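Peptide-binding protein (PDB 6SQX) is a secreted NlpC/P60 endopeptidase, probably of the cysteine type, that cleaves the peptidoglycan of potentially competing bacteria. Local coordinates at residues Q150-P155 with P172-Q177; R237-P242 with K251-G256; Q376-M381 with T470-E475; W418-V423 with Q460-A465. All blocks are in the same frame, centred on the assembly; numbering follows the deposited sequence. Where two conformers were deposited one is given.

Interaction 1 (Q150-P155 with P172-Q177); sequences QVRSLP and PFDYIQ. With EDO (1,2-ethanediol), chain P.
Q150 lays its CB beside the Q177 side chain, 3.4 Å from OE1, in the antiparallel ribbon formed by strands 149-152 and 177-181; segment 172-177 belongs to the SH3b1-type domain. The two side chains cross at about a right angle, their amide planes 45° apart, and the amide oxygen of Q150 turns to the backbone N of D319. R152, opposite Q177 as a non-hydrogen-bonded pair, does most of the polar work. Bent at chi2 and chi3, its chain brings NH1 to Q177 OE1 at 2.8 Å, on a lone pair in the carbonyl plane. D174 OD2 takes both nitrogens, NH2 on its syn lone pair at 2.9 Å and NH1 from above the carboxylate plane. I176 covers one guanidinium face with CG2. D174 OD1 accepts from I176 N, an Asx turn within the type I turn D174-Q177. S153 N donates to I176 O at 2.8 Å, while one water joins S153 OG to Y175 O. Last, L154 CD1 meets CD1 of one I176 conformer at 4.2 Å.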
loop_
_atom_site.group_PDB
_atom_site.type_symbol
_atom_site.label_atom_id
_atom_site.label_comp_id
_atom_site.label_asym_id
_atom_site.label_seq_id
_atom_site.Cartn_x
_atom_site.Cartn_y
_atom_site.Cartn_z
ATOM N N GLN A 150 4.894 -11.136 -1.688
ATOM C CA GLN A 150 4.150 -10.822 -0.472
ATOM C C GLN A 150 5.115 -10.790 0.703
ATOM O O GLN A 150 5.686 -11.826 1.069
ATOM C CB GLN A 150 3.043 -11.857 -0.236
ATOM C CG GLN A 150 1.967 -11.731 -1.350
ATOM C CD GLN A 150 0.782 -12.559 -1.115
ATOM O OE1 GLN A 150 -0.063 -12.234 -0.290
ATOM N NE2 GLN A 150 0.706 -13.684 -1.823
ATOM N N VAL A 151 5.326 -9.591 1.262
ATOM C CA VAL A 151 6.266 -9.424 2.366
ATOM C C VAL A 151 5.563 -9.875 3.632
ATOM O O VAL A 151 4.409 -9.476 3.914
ATOM C CB VAL A 151 6.713 -7.958 2.481
ATOM C CG1 VAL A 151 7.726 -7.815 3.679
ATOM C CG2 VAL A 151 7.354 -7.502 1.166
ATOM N N ARG A 152 6.265 -10.693 4.407
ATOM C CA ARG A 152 5.716 -11.372 5.575
ATOM C C ARG A 152 6.470 -10.934 6.839
ATOM O O ARG A 152 7.690 -10.727 6.805
ATOM C CB ARG A 152 5.910 -12.917 5.421
ATOM C CG ARG A 152 5.417 -13.511 4.052
ATOM C CD ARG A 152 3.880 -13.461 3.911
ATOM N NE ARG A 152 3.271 -14.458 4.792
ATOM C CZ ARG A 152 1.986 -14.506 5.118
ATOM N NH1 ARG A 152 1.169 -13.562 4.630
ATOM N NH2 ARG A 152 1.533 -15.476 5.921
ATOM N N SER A 153 5.763 -10.843 7.967
ATOM C CA SER A 153 6.460 -10.402 9.172
ATOM C C SER A 153 7.361 -11.480 9.757
ATOM O O SER A 153 8.263 -11.152 10.539
ATOM C CB SER A 153 5.456 -9.934 10.205
ATOM O OG SER A 153 4.687 -11.004 10.713
ATOM N N LEU A 154 7.112 -12.750 9.458
ATOM C CA LEU A 154 7.904 -13.909 9.837
ATOM C C LEU A 154 8.090 -14.737 8.578
ATOM O O LEU A 154 7.252 -14.669 7.672
ATOM C CB LEU A 154 7.133 -14.771 10.847
ATOM C CG LEU A 154 6.899 -14.138 12.219
ATOM C CD1 LEU A 154 5.986 -15.042 13.044
ATOM C CD2 LEU A 154 8.253 -13.914 12.931
ATOM N N PRO A 155 9.147 -15.531 8.495
ATOM C CA PRO A 155 9.399 -16.297 7.243
ATOM C C PRO A 155 8.520 -17.534 7.151
ATOM O O PRO A 155 8.945 -18.672 7.404
ATOM C CB PRO A 155 10.884 -16.653 7.352
ATOM C CG PRO A 155 11.145 -16.703 8.855
ATOM C CD PRO A 155 10.305 -15.562 9.409
ATOM N N PRO A 172 -9.415 -11.320 4.665
ATOM C CA PRO A 172 -7.987 -11.348 4.292
ATOM C C PRO A 172 -7.045 -10.929 5.443
ATOM O O PRO A 172 -5.866 -10.630 5.172
ATOM C CB PRO A 172 -7.909 -10.292 3.162
ATOM C CG PRO A 172 -8.932 -9.185 3.611
ATOM C CD PRO A 172 -10.077 -10.078 4.184
ATOM N N PHE A 173 -7.555 -10.887 6.678
ATOM C CA PHE A 173 -6.798 -10.343 7.814
ATOM C C PHE A 173 -5.839 -11.377 8.418
ATOM O O PHE A 173 -5.937 -11.759 9.595
ATOM C CB PHE A 173 -7.786 -9.799 8.836
ATOM C CG PHE A 173 -8.586 -8.647 8.322
ATOM C CD1 PHE A 173 -8.014 -7.373 8.190
ATOM C CD2 PHE A 173 -9.901 -8.838 7.838
ATOM C CE1 PHE A 173 -8.735 -6.295 7.650
ATOM C CE2 PHE A 173 -10.631 -7.760 7.324
ATOM C CZ PHE A 173 -10.041 -6.494 7.207
ATOM N N ASP A 174 -4.884 -11.802 7.582
ATOM C CA ASP A 174 -3.726 -12.579 8.029
ATOM C C ASP A 174 -2.693 -11.585 8.530
ATOM O O ASP A 174 -2.111 -10.853 7.741
ATOM C CB ASP A 174 -3.181 -13.346 6.819
ATOM C CG ASP A 174 -1.828 -14.017 7.084
ATOM O OD1 ASP A 174 -1.346 -13.990 8.246
ATOM O OD2 ASP A 174 -1.250 -14.567 6.132
ATOM N N TYR A 175 -2.464 -11.561 9.847
ATOM C CA TYR A 175 -1.636 -10.489 10.385
ATOM C C TYR A 175 -0.162 -10.638 10.052
ATOM O O TYR A 175 0.585 -9.664 10.241
ATOM C CB TYR A 175 -1.890 -10.352 11.898
ATOM C CG TYR A 175 -3.283 -9.800 12.115
ATOM C CD1 TYR A 175 -3.583 -8.464 11.812
ATOM C CD2 TYR A 175 -4.336 -10.632 12.485
ATOM C CE1 TYR A 175 -4.903 -7.973 11.950
ATOM C CE2 TYR A 175 -5.622 -10.147 12.643
ATOM C CZ TYR A 175 -5.895 -8.820 12.356
ATOM O OH TYR A 175 -7.186 -8.339 12.490
ATOM N N ILE A 176 0.263 -11.798 9.531
ATOM C CA ILE A 176 1.635 -11.958 9.037
ATOM C C ILE A 176 1.849 -11.194 7.741
ATOM O O ILE A 176 2.993 -10.886 7.377
ATOM C CB ILE A 176 1.978 -13.450 8.842
ATOM C CG1 ILE A 176 1.656 -14.264 10.099
ATOM C CG2 ILE A 176 3.436 -13.639 8.412
ATOM C CD1 ILE A 176 2.373 -13.800 11.340
ATOM N N GLN A 177 0.772 -10.877 7.015
ATOM C CA GLN A 177 0.889 -10.257 5.706
ATOM C C GLN A 177 1.134 -8.751 5.832
ATOM O O GLN A 177 0.322 -8.034 6.440
ATOM C CB GLN A 177 -0.397 -10.535 4.928
ATOM C CG GLN A 177 -0.379 -9.907 3.483
ATOM C CD GLN A 177 0.911 -10.274 2.688
ATOM O OE1 GLN A 177 1.399 -11.437 2.767
ATOM N NE2 GLN A 177 1.486 -9.279 1.970
HETATM C C1 EDO P . -8.440 -4.785 11.095
HETATM O O1 EDO P . -7.201 -5.189 11.659
HETATM C C2 EDO P . -9.326 -6.013 11.192
HETATM O O2 EDO P . -10.669 -5.686 10.829
HETATM O O HOH W 1 2.733 -9.381 11.884
#

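Interaction 2 (R237-P242 with K251-G256); sequences RKQDLP and KILEAG. With EDO (1,2-ethanediol), chain N.
K238 and E254 run side by side on one face of a two-stranded ribbon, and a salt bridge ties them: K238 NZ reaches E254 OE2 at 2.7 Å, on the syn lone pair. The lysine gets there by turning at its last torsion (chi4 -83°). E254 OE1 has other partners: a water shared with R237 NH2, and the guanidinium of R330 in helix 326-334. Backbone bonds hold the ribbon. Q239 and L253 exchange two, the shorter from L253 N to Q239 O at 2.8 Å; L241 N donates to K251 O, and A255 N to R237 O. On the other face the Q239 chain packs alongside L253, Q239 CG 3.9 Å from L253 CB, while Q239 OE1 is bonded to K288 N. L241 CD2 adds to this, 3.9 Å from L253 CB. The strands pair as a beta hairpin, 238-240 with 252-254, and the surrounding strand order repeats that of the SH3b1 domain, consistent with a second SH3-like barrel.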
loop_
_atom_site.group_PDB
_atom_site.type_symbol
_atom_site.label_atom_id
_atom_site.label_comp_id
_atom_site.label_asym_id
_atom_site.label_seq_id
_atom_site.Cartn_x
_atom_site.Cartn_y
_atom_site.Cartn_z
ATOM N N ARG A 237 -3.846 -2.548 -14.446
ATOM C CA ARG A 237 -3.481 -3.123 -13.147
ATOM C C ARG A 237 -2.633 -4.381 -13.316
ATOM O O ARG A 237 -1.585 -4.529 -12.675
ATOM C CB ARG A 237 -4.705 -3.369 -12.252
ATOM C CG ARG A 237 -4.279 -3.890 -10.861
ATOM C CD ARG A 237 -5.352 -3.800 -9.809
ATOM N NE ARG A 237 -6.480 -4.716 -9.984
ATOM C CZ ARG A 237 -6.666 -5.859 -9.307
ATOM N NH1 ARG A 237 -7.784 -6.565 -9.484
ATOM N NH2 ARG A 237 -5.761 -6.325 -8.455
ATOM N N LYS A 238 -3.093 -5.340 -14.127
ATOM C CA LYS A 238 -2.378 -6.597 -14.325
ATOM C C LYS A 238 -2.311 -6.924 -15.800
ATOM O O LYS A 238 -3.279 -6.695 -16.524
ATOM C CB LYS A 238 -3.101 -7.776 -13.682
ATOM C CG LYS A 238 -3.080 -7.732 -12.105
ATOM C CD LYS A 238 -3.923 -8.828 -11.569
ATOM C CE LYS A 238 -4.064 -8.754 -10.073
ATOM N NZ LYS A 238 -2.892 -9.394 -9.370
ATOM N N GLN A 239 -1.192 -7.497 -16.237
ATOM C CA GLN A 239 -1.128 -8.003 -17.602
ATOM C C GLN A 239 -0.117 -9.143 -17.627
ATOM O O GLN A 239 0.752 -9.241 -16.759
ATOM C CB GLN A 239 -0.774 -6.888 -18.577
ATOM C CG GLN A 239 0.578 -6.347 -18.374
ATOM C CD GLN A 239 0.716 -5.011 -19.148
ATOM O OE1 GLN A 239 0.775 -5.000 -20.377
ATOM N NE2 GLN A 239 0.741 -3.884 -18.429
ATOM N N ASP A 240 -0.251 -10.037 -18.615
ATOM C CA ASP A 240 0.615 -11.208 -18.721
ATOM C C ASP A 240 1.837 -10.905 -19.587
ATOM O O ASP A 240 1.709 -10.346 -20.684
ATOM C CB ASP A 240 -0.177 -12.334 -19.378
ATOM C CG ASP A 240 -1.365 -12.738 -18.548
ATOM O OD1 ASP A 240 -1.197 -12.820 -17.317
ATOM O OD2 ASP A 240 -2.495 -12.953 -19.096
ATOM N N LEU A 241 3.030 -11.309 -19.118
ATOM C CA LEU A 241 4.230 -11.155 -19.943
ATOM C C LEU A 241 4.347 -12.348 -20.896
ATOM O O LEU A 241 3.834 -13.429 -20.591
ATOM C CB LEU A 241 5.469 -11.026 -19.064
ATOM C CG LEU A 241 5.433 -9.736 -18.253
ATOM C CD1 LEU A 241 6.678 -9.588 -17.380
ATOM C CD2 LEU A 241 5.272 -8.481 -19.118
ATOM N N PRO A 242 4.931 -12.157 -22.092
ATOM C CA PRO A 242 4.991 -13.246 -23.075
ATOM C C PRO A 242 5.680 -14.465 -22.505
ATOM O O PRO A 242 6.650 -14.357 -21.742
ATOM C CB PRO A 242 5.829 -12.654 -24.206
ATOM C CG PRO A 242 5.642 -11.243 -24.118
ATOM C CD PRO A 242 5.363 -10.884 -22.673
ATOM N N LYS A 251 4.489 -14.745 -16.268
ATOM C CA LYS A 251 4.766 -13.747 -15.229
ATOM C C LYS A 251 3.757 -12.619 -15.350
ATOM O O LYS A 251 3.422 -12.199 -16.457
ATOM C CB LYS A 251 6.165 -13.149 -15.414
ATOM C CG LYS A 251 7.267 -14.137 -15.164
ATOM C CD LYS A 251 7.214 -14.702 -13.748
ATOM C CE LYS A 251 8.553 -15.388 -13.399
ATOM N NZ LYS A 251 8.440 -16.256 -12.184
ATOM N N ILE A 252 3.277 -12.106 -14.218
ATOM C CA ILE A 252 2.301 -11.029 -14.220
ATOM C C ILE A 252 3.010 -9.707 -13.961
ATOM O O ILE A 252 3.784 -9.568 -12.998
ATOM C CB ILE A 252 1.167 -11.293 -13.221
ATOM C CG1 ILE A 252 0.412 -12.543 -13.692
ATOM C CG2 ILE A 252 0.241 -10.075 -13.133
ATOM C CD1 ILE A 252 -0.720 -12.982 -12.786
ATOM N N LEU A 253 2.774 -8.733 -14.819
ATOM C CA LEU A 253 3.295 -7.372 -14.626
ATOM C C LEU A 253 2.212 -6.524 -13.968
ATOM O O LEU A 253 1.081 -6.453 -14.471
ATOM C CB LEU A 253 3.635 -6.773 -16.002
ATOM C CG LEU A 253 4.109 -5.321 -16.083
ATOM C CD1 LEU A 253 5.429 -5.153 -15.289
ATOM C CD2 LEU A 253 4.256 -4.878 -17.539
ATOM N N GLU A 254 2.545 -5.869 -12.845
ATOM C CA GLU A 254 1.568 -5.176 -12.011
ATOM C C GLU A 254 1.768 -3.672 -12.093
ATOM O O GLU A 254 2.913 -3.169 -12.105
ATOM C CB GLU A 254 1.719 -5.595 -10.547
ATOM C CG GLU A 254 1.354 -7.059 -10.316
ATOM C CD GLU A 254 -0.085 -7.300 -9.819
ATOM O OE1 GLU A 254 -0.861 -6.314 -9.722
ATOM O OE2 GLU A 254 -0.402 -8.488 -9.551
ATOM N N ALA A 255 0.662 -2.931 -12.122
ATOM C CA ALA A 255 0.765 -1.477 -12.013
ATOM C C ALA A 255 1.545 -1.104 -10.748
ATOM O O ALA A 255 1.487 -1.800 -9.725
ATOM C CB ALA A 255 -0.628 -0.841 -11.995
ATOM N N GLY A 256 2.277 -0.004 -10.847
ATOM C CA GLY A 256 3.194 0.419 -9.791
ATOM C C GLY A 256 4.630 0.028 -10.059
ATOM O O GLY A 256 5.540 0.636 -9.496
HETATM C C1 EDO N . 1.657 -12.617 -8.946
HETATM O O1 EDO N . 2.977 -12.355 -9.421
HETATM C C2 EDO N . 0.978 -11.273 -8.691
HETATM O O2 EDO N . 0.588 -10.660 -9.909
HETATM O O HOH W 2 -3.073 -6.054 -8.091
HETATM O O HOH W 3 0.134 -4.145 -15.639
#

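Interaction 3 (Q376-M381 with T470-E475); sequences QLIPFM and TTLLTE
M381 O and L473 N make the one hydrogen bond across this contact, 2.9 Å long and fairly straight at 164°, with the donor tilted from the carbonyl plane. The loop side is shaped by a type II turn, I378 to M381, closed by M381 N on I378 O; F380 takes the positive phi of that turn. The rest is van der Waals packing, mostly by methyl groups. L377 crosses T470 at about a right angle and straddles it with both methyls, CD2 lying 3.8 Å from T470 OG1 and CD1 close to T470 CG2. L472 sends CD2 against the opening of the loop, 3.7 Å from Q376 O. In one of its two conformers, I378 brings CG1 to 4.1 Å from L472 CD2 and meets T474 tip to tip, CD1 to CG2 at 3.8 Å. T474 keeps OG1 between its backbone N and carbonyl carbon (chi1 47°), which leaves CG2 to do the touching. That same methyl rests on M381 CB at 4.0 Å. M381 leads into strand 382-387 and L473 follows its antiparallel neighbour 467-472, so the contact closes one end of that strand pair in the six-stranded sheet of the NlpC/P60 fold.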
loop_
_atom_site.group_PDB
_atom_site.type_symbol
_atom_site.label_atom_id
_atom_site.label_comp_id
_atom_site.label_asym_id
_atom_site.label_seq_id
_atom_site.Cartn_x
_atom_site.Cartn_y
_atom_site.Cartn_z
ATOM N N GLN A 376 -7.334 25.138 2.945
ATOM C CA GLN A 376 -7.900 24.822 1.638
ATOM C C GLN A 376 -7.558 23.375 1.295
ATOM O O GLN A 376 -6.377 23.023 1.200
ATOM C CB GLN A 376 -7.336 25.766 0.574
ATOM C CG GLN A 376 -7.697 25.392 -0.862
ATOM C CD GLN A 376 -9.144 25.718 -1.230
ATOM O OE1 GLN A 376 -10.089 25.099 -0.730
ATOM N NE2 GLN A 376 -9.319 26.694 -2.118
ATOM N N LEU A 377 -8.588 22.539 1.133
ATOM C CA LEU A 377 -8.407 21.149 0.724
ATOM C C LEU A 377 -8.367 21.066 -0.799
ATOM O O LEU A 377 -9.015 21.844 -1.501
ATOM C CB LEU A 377 -9.563 20.296 1.248
ATOM C CG LEU A 377 -9.721 20.249 2.772
ATOM C CD1 LEU A 377 -10.698 19.171 3.169
ATOM C CD2 LEU A 377 -8.373 20.011 3.454
ATOM N N ILE A 378 -7.584 20.126 -1.315
ATOM C CA ILE A 378 -7.376 20.025 -2.756
ATOM C C ILE A 378 -7.834 18.655 -3.234
ATOM O O ILE A 378 -7.214 17.641 -2.874
ATOM C CB ILE A 378 -5.901 20.232 -3.127
ATOM C CG1 ILE A 378 -5.410 21.593 -2.625
ATOM C CG2 ILE A 378 -5.715 20.060 -4.632
ATOM C CD1 ILE A 378 -4.010 21.978 -3.123
ATOM N N PRO A 379 -8.893 18.572 -4.038
ATOM C CA PRO A 379 -9.306 17.271 -4.587
ATOM C C PRO A 379 -8.154 16.611 -5.320
ATOM O O PRO A 379 -7.398 17.267 -6.048
ATOM C CB PRO A 379 -10.446 17.634 -5.554
ATOM C CG PRO A 379 -11.032 18.914 -4.958
ATOM C CD PRO A 379 -9.817 19.661 -4.413
ATOM N N PHE A 380 -8.012 15.310 -5.087
ATOM C CA PHE A 380 -6.987 14.448 -5.663
ATOM C C PHE A 380 -5.621 14.635 -5.023
ATOM O O PHE A 380 -4.681 13.906 -5.404
ATOM C CB PHE A 380 -6.869 14.542 -7.197
ATOM C CG PHE A 380 -8.143 14.158 -7.920
ATOM C CD1 PHE A 380 -8.400 12.831 -8.290
ATOM C CD2 PHE A 380 -9.090 15.115 -8.231
ATOM C CE1 PHE A 380 -9.582 12.480 -8.942
ATOM C CE2 PHE A 380 -10.269 14.771 -8.885
ATOM C CZ PHE A 380 -10.510 13.453 -9.251
ATOM N N MET A 381 -5.477 15.550 -4.043
ATOM C CA MET A 381 -4.186 15.829 -3.431
ATOM C C MET A 381 -4.280 15.929 -1.915
ATOM O O MET A 381 -3.372 16.499 -1.295
ATOM C CB MET A 381 -3.569 17.112 -4.038
ATOM C CG MET A 381 -3.038 16.891 -5.436
ATOM S SD MET A 381 -1.583 15.794 -5.461
ATOM C CE MET A 381 -1.723 15.154 -7.118
ATOM N N THR A 470 -7.102 15.632 7.887
ATOM C CA THR A 470 -6.767 15.844 6.491
ATOM C C THR A 470 -5.281 16.144 6.379
ATOM O O THR A 470 -4.703 16.812 7.255
ATOM C CB THR A 470 -7.574 16.994 5.847
ATOM O OG1 THR A 470 -7.394 18.194 6.604
ATOM C CG2 THR A 470 -9.061 16.636 5.767
ATOM N N THR A 471 -4.660 15.674 5.301
ATOM C CA THR A 471 -3.239 15.905 5.045
ATOM C C THR A 471 -3.073 16.299 3.582
ATOM O O THR A 471 -3.314 15.480 2.689
ATOM C CB THR A 471 -2.430 14.636 5.358
ATOM O OG1 THR A 471 -2.734 14.164 6.684
ATOM C CG2 THR A 471 -0.915 14.890 5.192
ATOM N N LEU A 472 -2.640 17.523 3.316
ATOM C CA LEU A 472 -2.332 17.921 1.946
ATOM C C LEU A 472 -1.037 17.262 1.494
ATOM O O LEU A 472 -0.065 17.215 2.246
ATOM C CB LEU A 472 -2.093 19.431 1.909
ATOM C CG LEU A 472 -3.292 20.337 2.052
ATOM C CD1 LEU A 472 -2.822 21.814 1.975
ATOM C CD2 LEU A 472 -4.279 20.016 0.970
ATOM N N LEU A 473 -0.981 16.831 0.235
ATOM C CA LEU A 473 0.238 16.272 -0.325
ATOM C C LEU A 473 1.106 17.315 -1.016
ATOM O O LEU A 473 2.295 17.065 -1.239
ATOM C CB LEU A 473 -0.102 15.193 -1.349
ATOM C CG LEU A 473 -0.902 14.022 -0.798
ATOM C CD1 LEU A 473 -1.137 13.041 -1.938
ATOM C CD2 LEU A 473 -0.144 13.326 0.347
ATOM N N THR A 474 0.553 18.479 -1.329
ATOM C CA THR A 474 1.210 19.453 -2.192
ATOM C C THR A 474 2.487 20.024 -1.595
ATOM O O THR A 474 3.218 20.732 -2.304
ATOM C CB THR A 474 0.214 20.549 -2.555
ATOM O OG1 THR A 474 -0.470 20.980 -1.367
ATOM C CG2 THR A 474 -0.811 20.008 -3.562
ATOM N N GLU A 475 2.784 19.723 -0.333
ATOM C CA GLU A 475 4.024 20.143 0.311
ATOM C C GLU A 475 4.954 18.937 0.406
ATOM O O GLU A 475 4.674 17.982 1.141
ATOM C CB GLU A 475 3.732 20.736 1.687
ATOM C CG GLU A 475 2.764 21.917 1.656
ATOM C CD GLU A 475 3.178 22.994 0.653
ATOM O OE1 GLU A 475 2.304 23.461 -0.114
ATOM O OE2 GLU A 475 4.375 23.371 0.629
#

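Interaction 4 (W418-V423 with Q460-A465); sequences WGVKLV and QSLWNA. With EDO (1,2-ethanediol), chain J.
V420 points toward segment 460-465, and its CG1 touches Q460 O at 3.3 Å and, in one conformer of L462, the leucine CD1 at 3.9 Å, the two side chains meeting at a slant. With CG1 anti to the backbone N (chi1 -175°), this branch is the one that faces the turn. Q460 lies just past the end of strand 457-459. Its first torsion sets CG beside its own backbone N (chi1 -57°), which puts that carbon over K421 O at 3.4 Å, and the bend at chi2 turns the amide end aside. Q460 CG also passes K421 CG at 4.1 Å, while the extended lysine leads off from the contact. The far end of Q460 brushes V423 CG2 with NE2 at 4.2 Å, though the polar bond of that nitrogen goes to A458 O. A backbone bond fixes this placement, Q460 N to K421 O at 2.9 Å. Beyond it, S461 OG accepts from W463 N in an ST turn that starts the short 3-10 segment 462-463. Strand 419-424 here pairs antiparallel with 457-459, an outermost strand of a four-stranded mixed sheet, and the contact lies where that outer strand gives way to a 3-10 turn.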
loop_
_atom_site.group_PDB
_atom_site.type_symbol
_atom_site.label_atom_id
_atom_site.label_comp_id
_atom_site.label_asym_id
_atom_site.label_seq_id
_atom_site.Cartn_x
_atom_site.Cartn_y
_atom_site.Cartn_z
ATOM N N TRP A 418 -12.672 -2.094 4.031
ATOM C CA TRP A 418 -13.212 -3.417 4.248
ATOM C C TRP A 418 -14.684 -3.338 4.603
ATOM O O TRP A 418 -15.525 -3.922 3.921
ATOM C CB TRP A 418 -12.438 -4.157 5.363
ATOM C CG TRP A 418 -13.082 -5.471 5.658
ATOM C CD1 TRP A 418 -13.810 -5.818 6.752
ATOM C CD2 TRP A 418 -13.124 -6.604 4.764
ATOM N NE1 TRP A 418 -14.269 -7.130 6.635
ATOM C CE2 TRP A 418 -13.882 -7.612 5.399
ATOM C CE3 TRP A 418 -12.601 -6.852 3.481
ATOM C CZ2 TRP A 418 -14.088 -8.861 4.825
ATOM C CZ3 TRP A 418 -12.828 -8.082 2.901
ATOM C CH2 TRP A 418 -13.573 -9.078 3.576
ATOM N N GLY A 419 -15.032 -2.637 5.671
ATOM C CA GLY A 419 -16.429 -2.516 6.058
ATOM C C GLY A 419 -16.585 -1.491 7.153
ATOM O O GLY A 419 -15.628 -1.173 7.872
ATOM N N VAL A 420 -17.763 -0.970 7.267
ATOM C CA VAL A 420 -18.011 0.044 8.295
ATOM C C VAL A 420 -18.496 -0.649 9.556
ATOM O O VAL A 420 -19.334 -1.570 9.502
ATOM C CB VAL A 420 -19.049 1.073 7.819
ATOM C CG1 VAL A 420 -19.193 2.208 8.866
ATOM C CG2 VAL A 420 -18.633 1.609 6.445
ATOM N N LYS A 421 -18.025 -0.179 10.718
ATOM C CA LYS A 421 -18.435 -0.794 11.974
ATOM C C LYS A 421 -19.937 -0.591 12.247
ATOM O O LYS A 421 -20.491 0.498 12.051
ATOM C CB LYS A 421 -17.619 -0.222 13.155
ATOM C CG LYS A 421 -17.917 -0.889 14.524
ATOM C CD LYS A 421 -16.973 -0.424 15.646
ATOM C CE LYS A 421 -17.536 -0.805 17.009
ATOM N NZ LYS A 421 -16.462 -0.789 18.031
ATOM N N LEU A 422 -20.574 -1.647 12.730
ATOM C CA LEU A 422 -21.950 -1.610 13.210
ATOM C C LEU A 422 -21.968 -2.083 14.653
ATOM O O LEU A 422 -21.108 -2.865 15.070
ATOM C CB LEU A 422 -22.826 -2.607 12.427
ATOM C CG LEU A 422 -22.749 -2.569 10.901
ATOM C CD1 LEU A 422 -23.564 -3.704 10.269
ATOM C CD2 LEU A 422 -23.184 -1.180 10.396
ATOM N N VAL A 423 -22.950 -1.617 15.427
ATOM C CA VAL A 423 -23.136 -2.113 16.796
ATOM C C VAL A 423 -24.614 -2.422 17.004
ATOM O O VAL A 423 -25.473 -1.634 16.601
ATOM C CB VAL A 423 -22.606 -1.103 17.855
ATOM C CG1 VAL A 423 -22.782 -1.625 19.239
ATOM C CG2 VAL A 423 -21.139 -0.858 17.631
ATOM N N GLN A 460 -21.770 3.116 12.495
ATOM C CA GLN A 460 -20.881 4.083 13.140
ATOM C C GLN A 460 -20.290 4.927 12.020
ATOM O O GLN A 460 -19.384 4.471 11.302
ATOM C CB GLN A 460 -19.808 3.324 13.917
ATOM C CG GLN A 460 -20.387 2.364 14.934
ATOM C CD GLN A 460 -21.242 3.096 15.947
ATOM O OE1 GLN A 460 -20.755 3.984 16.667
ATOM N NE2 GLN A 460 -22.527 2.727 16.028
ATOM N N SER A 461 -20.840 6.134 11.821
ATOM C CA SER A 461 -20.455 6.949 10.671
ATOM C C SER A 461 -18.988 7.369 10.734
ATOM O O SER A 461 -18.471 7.741 11.794
ATOM C CB SER A 461 -21.320 8.201 10.572
ATOM O OG SER A 461 -20.863 9.011 9.496
ATOM N N LEU A 462 -18.296 7.304 9.591
ATOM C CA LEU A 462 -16.916 7.789 9.563
ATOM C C LEU A 462 -16.830 9.261 9.944
ATOM O O LEU A 462 -15.787 9.709 10.443
ATOM C CB LEU A 462 -16.286 7.574 8.186
ATOM C CG LEU A 462 -15.717 6.186 7.925
ATOM C CD1 LEU A 462 -16.804 5.122 7.877
ATOM C CD2 LEU A 462 -14.889 6.185 6.634
ATOM N N TRP A 463 -17.900 10.034 9.717
ATOM C CA TRP A 463 -17.892 11.441 10.133
ATOM C C TRP A 463 -17.805 11.599 11.637
ATOM O O TRP A 463 -17.468 12.697 12.104
ATOM C CB TRP A 463 -19.168 12.158 9.672
ATOM C CG TRP A 463 -19.232 12.420 8.195
ATOM C CD1 TRP A 463 -20.032 11.778 7.268
ATOM C CD2 TRP A 463 -18.469 13.389 7.464
ATOM N NE1 TRP A 463 -19.804 12.306 6.029
ATOM C CE2 TRP A 463 -18.850 13.288 6.110
ATOM C CE3 TRP A 463 -17.484 14.324 7.825
ATOM C CZ2 TRP A 463 -18.310 14.107 5.115
ATOM C CZ3 TRP A 463 -16.956 15.144 6.847
ATOM C CH2 TRP A 463 -17.373 15.038 5.498
ATOM N N ASN A 464 -18.125 10.546 12.403
ATOM C CA ASN A 464 -18.084 10.615 13.861
ATOM C C ASN A 464 -16.855 9.934 14.452
ATOM O O ASN A 464 -16.785 9.751 15.676
ATOM C CB ASN A 464 -19.368 10.032 14.464
ATOM C CG ASN A 464 -20.596 10.794 14.052
ATOM O OD1 ASN A 464 -21.571 10.194 13.540
ATOM N ND2 ASN A 464 -20.567 12.123 14.236
ATOM N N ALA A 465 -15.875 9.571 13.622
ATOM C CA ALA A 465 -14.667 8.925 14.129
ATOM C C ALA A 465 -13.974 9.833 15.145
ATOM O O ALA A 465 -13.942 11.055 14.987
ATOM C CB ALA A 465 -13.733 8.595 12.953
HETATM C C1 EDO J . -13.513 1.248 6.170
HETATM O O1 EDO J . -13.071 -0.094 6.428
HETATM C C2 EDO J . -13.658 2.113 7.417
HETATM O O2 EDO J . -14.619 1.503 8.295
#

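Overall arrangement
Interactions 1 and 4 touch directly, although their centres lie 25 Å apart: W418 packs on both P172 and F173, with F173 CZ 3.6 Å from W418 CG, so the SH3b1 domain meets the loop just ahead of strand 419-424. Interactions 1 and 2 sit about 9 Å apart at their nearest atoms, and both reach the loop before helix 326-334: Q177 bonds to G316, Q150 to D319 and R237 to N321. That loop leads to C324, found as cysteinesulfonic acid and, as in relatives of this cysteine-peptidase family, probably the nucleophile. Interaction 3 is far from interactions 1 and 2 (nearest atoms about 21 and 15 Å) but about 8 Å from interaction 4, which the chain between its two segments includes.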